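Local coordinates for protein putative D-arabinose 5-phosphate isomerase (Klebsiella pneumoniae subsp. pneumoniae, PDB 3K2V) that is a putative D-arabinose 5-phosphate isomerase, whose paired CBS domains bind a CMP-linked 3-deoxy-octulosonic acid and may thereby sense this nucleotide sugar, at residues 41-46 / 95-100. Sequence-based numbering, arbitrary orientation.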
# COMPACT_ATOMS: atom_id res chain seq x y z
N PRO A 41 -12.19 -4.73 7.47
CA PRO A 41 -12.50 -3.30 7.43
C PRO A 41 -13.70 -2.99 6.54
O PRO A 41 -13.68 -3.25 5.34
CB PRO A 41 -11.23 -2.67 6.86
CG PRO A 41 -10.61 -3.75 6.04
CD PRO A 41 -11.12 -5.10 6.53
N HIS A 42 -14.74 -2.46 7.14
CA HIS A 42 -15.88 -2.04 6.38
C HIS A 42 -16.63 -0.94 7.09
O HIS A 42 -16.64 -0.88 8.33
CB HIS A 42 -16.80 -3.20 6.03
CG HIS A 42 -17.45 -3.85 7.21
ND1 HIS A 42 -18.66 -3.43 7.72
CD2 HIS A 42 -17.06 -4.90 7.96
CE1 HIS A 42 -18.97 -4.20 8.76
NE2 HIS A 42 -18.03 -5.11 8.90
N VAL A 43 -17.18 -0.02 6.29
CA VAL A 43 -18.07 1.03 6.77
C VAL A 43 -19.31 1.03 5.90
O VAL A 43 -19.36 0.38 4.86
CB VAL A 43 -17.41 2.43 6.76
CG1 VAL A 43 -16.14 2.44 7.63
CG2 VAL A 43 -17.08 2.91 5.33
N GLY A 44 -20.32 1.73 6.36
CA GLY A 44 -21.57 1.86 5.62
C GLY A 44 -21.58 2.97 4.60
O GLY A 44 -20.67 3.83 4.55
N LEU A 45 -22.64 2.97 3.80
CA LEU A 45 -22.77 3.89 2.69
C LEU A 45 -22.88 5.35 3.14
O LEU A 45 -22.48 6.24 2.40
CB LEU A 45 -23.99 3.54 1.82
CG LEU A 45 -24.15 4.35 0.51
CD1 LEU A 45 -22.95 4.08 -0.39
CD2 LEU A 45 -25.46 3.98 -0.18
N GLN A 46 -23.38 5.60 4.36
CA GLN A 46 -23.47 6.98 4.86
C GLN A 46 -22.24 7.43 5.66
O GLN A 46 -22.25 8.50 6.24
CB GLN A 46 -24.73 7.18 5.73
CG GLN A 46 -26.03 6.56 5.18
CD GLN A 46 -26.26 6.87 3.71
OE1 GLN A 46 -26.05 7.99 3.27
NE2 GLN A 46 -26.68 5.86 2.95
N ALA A 95 -15.76 15.39 3.35
CA ALA A 95 -16.32 14.49 2.32
C ALA A 95 -17.01 13.24 2.89
O ALA A 95 -16.67 12.75 3.98
CB ALA A 95 -15.22 14.06 1.33
N SER A 96 -17.98 12.73 2.15
CA SER A 96 -18.60 11.45 2.49
C SER A 96 -17.82 10.36 1.77
O SER A 96 -17.16 10.64 0.77
CB SER A 96 -20.05 11.46 2.04
OG SER A 96 -20.12 11.23 0.65
N ILE A 97 -17.88 9.13 2.28
CA ILE A 97 -17.21 8.01 1.62
C ILE A 97 -17.86 7.67 0.29
O ILE A 97 -17.18 7.31 -0.66
CB ILE A 97 -17.06 6.75 2.52
CG1 ILE A 97 -15.92 5.85 2.02
CG2 ILE A 97 -18.41 5.97 2.66
CD1 ILE A 97 -14.53 6.51 1.90
N ALA A 98 -19.17 7.84 0.21
CA ALA A 98 -19.95 7.49 -0.99
C ALA A 98 -19.49 8.34 -2.20
O ALA A 98 -19.53 7.90 -3.33
CB ALA A 98 -21.44 7.75 -0.74
N ASP A 99 -19.03 9.54 -1.93
CA ASP A 99 -18.62 10.42 -3.01
C ASP A 99 -17.22 10.15 -3.55
O ASP A 99 -16.92 10.56 -4.66
CB ASP A 99 -18.76 11.86 -2.55
CG ASP A 99 -20.21 12.25 -2.32
OD1 ASP A 99 -21.17 11.53 -2.79
OD2 ASP A 99 -20.41 13.27 -1.65
N VAL A 100 -16.37 9.49 -2.77
CA VAL A 100 -14.98 9.29 -3.15
C VAL A 100 -14.53 7.84 -3.29
O VAL A 100 -13.42 7.57 -3.75
CB VAL A 100 -14.01 10.04 -2.22
CG1 VAL A 100 -14.31 11.55 -2.24
CG2 VAL A 100 -14.02 9.48 -0.76
O HOH W 1 -21.12 8.38 2.60
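Ile97 reaches the 41-46 segment with its CG2 methyl. This methyl packs on Gly44 O at 3.6 Å and more loosely beside Val43 CG2 at 4.3 Å. CG1 stands anti to the backbone N (chi1 -158°) and carries the CD1 end away from the 41-46 segment. The same torsion sets CG2 between the backbone N and the carbonyl carbon, facing Gly44 O. Ala98, the next residue, points its CB at Leu45, 3.6 Å from Leu45 O. The CA-CB bond of Leu45 itself points away from the helix. Its side chain bends back, however, and CD1 comes within 4.0 Å of Ala98 CB. No direct hydrogen bond joins the two segments. A water bridges them instead, a short 2.5 Å from Leu45 O and accepting from Ala98 N at 3.1 Å. That amide belongs to the short, weakly bonded helix 97-100. Ser96 is at its N-cap position; in one of its two conformers, OG accepts a rather long bond from Asp99 N (3.3 Å). The contact is surface packing, and it joins segment 41-46, in the first CBS motif, to helix 97-100, in the second. Strand 42-43 is an edge strand of its sheet within the chain, pairing with strand 63-67. Ile97 is buried against Ala52 of helix 49-59, Ile66 of strand 63-67 and Phe77 of strand 73-78, while Leu45 also touches Ile74 of strand 73-78.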